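Local coordinates for 3-chlorocatechol 1,2-dioxygenase (Rhodococcus opacus, PDB 2BOY), which probably catalyses the iron(III)-dependent intradiol ring cleavage of 3-chlorocatechol and related catechols in the breakdown of chlorinated aromatic compounds, at residues Asp101-Arg106 with Phe243-Lys248. Sequence-based numbering, arbitrary orientation.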
loop_
_atom_site.group_PDB
_atom_site.type_symbol
_atom_site.label_atom_id
_atom_site.label_comp_id
_atom_site.label_asym_id
_atom_site.label_seq_id
_atom_site.Cartn_x
_atom_site.Cartn_y
_atom_site.Cartn_z
ATOM N N ASP A 101 -15.135 17.576 30.920
ATOM C CA ASP A 101 -15.837 18.833 31.027
ATOM C C ASP A 101 -17.136 18.741 30.220
ATOM O O ASP A 101 -17.100 18.278 29.083
ATOM C CB ASP A 101 -14.962 19.956 30.446
ATOM C CG ASP A 101 -13.620 20.114 31.185
ATOM O OD1 ASP A 101 -13.615 19.980 32.418
ATOM O OD2 ASP A 101 -12.549 20.360 30.606
ATOM N N THR A 102 -18.252 19.171 30.806
ATOM C CA THR A 102 -19.560 19.187 30.130
ATOM C C THR A 102 -19.541 20.192 29.006
ATOM O O THR A 102 -19.027 21.302 29.163
ATOM C CB THR A 102 -20.679 19.550 31.130
ATOM O OG1 THR A 102 -20.842 18.460 32.045
ATOM C CG2 THR A 102 -22.035 19.598 30.414
ATOM N N LEU A 103 -20.089 19.792 27.859
ATOM C CA LEU A 103 -20.163 20.657 26.709
ATOM C C LEU A 103 -21.619 20.766 26.291
ATOM O O LEU A 103 -22.278 19.720 26.082
ATOM C CB LEU A 103 -19.353 20.070 25.522
ATOM C CG LEU A 103 -19.473 20.899 24.227
ATOM C CD1 LEU A 103 -18.909 22.329 24.403
ATOM C CD2 LEU A 103 -18.809 20.171 23.019
ATOM N N ILE A 104 -22.105 21.994 26.125
ATOM C CA ILE A 104 -23.454 22.213 25.573
ATOM C C ILE A 104 -23.266 22.751 24.184
ATOM O O ILE A 104 -22.664 23.836 23.982
ATOM C CB ILE A 104 -24.316 23.158 26.440
ATOM C CG1 ILE A 104 -24.353 22.667 27.908
ATOM C CG2 ILE A 104 -25.699 23.331 25.838
ATOM C CD1 ILE A 104 -24.881 21.234 28.119
ATOM N N PHE A 105 -23.780 21.992 23.214
ATOM C CA PHE A 105 -23.571 22.327 21.797
ATOM C C PHE A 105 -24.904 22.790 21.195
ATOM O O PHE A 105 -25.891 22.051 21.250
ATOM C CB PHE A 105 -22.972 21.123 21.041
ATOM C CG PHE A 105 -22.709 21.393 19.574
ATOM C CD1 PHE A 105 -23.769 21.507 18.675
ATOM C CD2 PHE A 105 -21.401 21.526 19.099
ATOM C CE1 PHE A 105 -23.558 21.775 17.299
ATOM C CE2 PHE A 105 -21.150 21.757 17.719
ATOM C CZ PHE A 105 -22.260 21.912 16.826
ATOM N N ARG A 106 -24.957 24.039 20.725
ATOM C CA ARG A 106 -26.183 24.591 20.144
ATOM C C ARG A 106 -25.991 24.596 18.638
ATOM O O ARG A 106 -25.145 25.350 18.102
ATOM C CB ARG A 106 -26.420 26.026 20.663
ATOM C CG ARG A 106 -26.607 26.075 22.183
ATOM C CD ARG A 106 -26.769 27.507 22.773
ATOM N NE ARG A 106 -26.728 27.490 24.260
ATOM C CZ ARG A 106 -27.686 26.956 24.996
ATOM N NH1 ARG A 106 -28.723 26.430 24.364
ATOM N NH2 ARG A 106 -27.627 26.967 26.337
ATOM N N PHE A 243 -18.960 24.253 29.436
ATOM C CA PHE A 243 -18.597 24.980 28.237
ATOM C C PHE A 243 -19.774 24.959 27.318
ATOM O O PHE A 243 -20.521 23.972 27.305
ATOM C CB PHE A 243 -17.362 24.352 27.606
ATOM C CG PHE A 243 -16.148 24.497 28.482
ATOM C CD1 PHE A 243 -15.407 25.670 28.459
ATOM C CD2 PHE A 243 -15.831 23.516 29.413
ATOM C CE1 PHE A 243 -14.288 25.836 29.325
ATOM C CE2 PHE A 243 -14.736 23.674 30.293
ATOM C CZ PHE A 243 -13.971 24.827 30.244
ATOM N N GLU A 244 -19.916 26.029 26.561
ATOM C CA GLU A 244 -20.965 26.126 25.561
ATOM C C GLU A 244 -20.376 26.578 24.231
ATOM O O GLU A 244 -19.408 27.355 24.183
ATOM C CB GLU A 244 -22.027 27.092 26.067
ATOM C CG GLU A 244 -23.073 27.482 25.068
ATOM C CD GLU A 244 -23.984 28.549 25.670
ATOM O OE1 GLU A 244 -24.044 29.666 25.097
ATOM O OE2 GLU A 244 -24.593 28.279 26.735
ATOM N N THR A 245 -20.960 26.078 23.147
ATOM C CA THR A 245 -20.517 26.462 21.809
ATOM C C THR A 245 -21.707 26.413 20.837
ATOM O O THR A 245 -22.721 25.849 21.164
ATOM C CB THR A 245 -19.336 25.561 21.380
ATOM O OG1 THR A 245 -18.716 26.124 20.211
ATOM C CG2 THR A 245 -19.810 24.165 20.914
ATOM N N SER A 246 -21.576 27.047 19.669
ATOM C CA SER A 246 -22.680 27.195 18.724
ATOM C C SER A 246 -22.059 26.958 17.378
ATOM O O SER A 246 -20.898 27.335 17.144
ATOM C CB SER A 246 -23.239 28.629 18.724
ATOM O OG SER A 246 -23.856 28.904 19.969
ATOM N N TYR A 247 -22.819 26.344 16.491
ATOM C CA TYR A 247 -22.382 26.184 15.107
ATOM C C TYR A 247 -23.570 26.185 14.182
ATOM O O TYR A 247 -24.616 25.633 14.510
ATOM C CB TYR A 247 -21.594 24.879 14.883
ATOM C CG TYR A 247 -20.877 24.847 13.547
ATOM C CD1 TYR A 247 -19.670 25.553 13.350
ATOM C CD2 TYR A 247 -21.404 24.126 12.490
ATOM C CE1 TYR A 247 -19.018 25.549 12.094
ATOM C CE2 TYR A 247 -20.793 24.095 11.265
ATOM C CZ TYR A 247 -19.594 24.819 11.066
ATOM O OH TYR A 247 -18.984 24.761 9.834
ATOM N N LYS A 248 -23.382 26.761 13.003
ATOM C CA LYS A 248 -24.421 26.736 11.995
ATOM C C LYS A 248 -23.953 25.978 10.776
ATOM O O LYS A 248 -22.954 26.388 10.131
ATOM C CB LYS A 248 -24.799 28.168 11.564
ATOM C CG LYS A 248 -25.802 28.215 10.399
ATOM C CD LYS A 248 -26.136 29.665 9.911
ATOM C CE LYS A 248 -25.061 30.214 8.932
ATOM N NZ LYS A 248 -25.038 31.742 8.810
#
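Arg-106 and Glu-244 meet on one face of a pair of parallel strands, 102-106 and 243-248; Arg-106 pairs across the ladder with Ser-246, and Glu-244, two residues earlier on that strand, lies on the same face. The Arg-106 chain runs extended from CG to NE, and Glu-244, with CG anti to the backbone N (chi1 171°) and straight beyond it, brings its carboxylate to the guanidinium edge. NH2 of Arg-106 gives a weak hydrogen bond, within a salt bridge, to OE2 of Glu-244 at 3.3 Å. The two flat groups stand nearly perpendicular, 87° apart, so this is not a flat bidentate pairing; one guanidinium face lies near CG2 of Ile-104. An alanine in place of Glu-244 would probably leave the Arg-106 charge without its mate on this face and its guanidinium edge without this partner.

Between the backbones, five hydrogen bonds follow the parallel pattern: Ile-104 and Arg-106 bond to residues on both sides of Glu-244 and Ser-246, as in Ile-104 N to Phe-243 O at 2.8 Å. This parallel pairing joins strand 102-110 to 241-250 within the beta-sheet domain of the intradiol dioxygenases; strands 156-162 and 229-236 flank the pair.

On the other face the contacts across the pair are mainly apolar. CG2 of Thr-245 approaches the Phe-105 ring obliquely, 3.6 Å from CD2, and also reaches CD1 of Leu-103 at 4.0 Å, while its OG1 bonds to the carbonyl of Ser-231. With CG anti to its N (chi1 -179°), Phe-105 extends alongside Tyr-247, its CZ 3.6 Å from the Tyr-247 CB; the Phe-105 ring also meets that of Trp-194. At the start of the ladder, CB of Asp-101 sits at the edge of the Phe-243 ring, 3.7 Å from CE2.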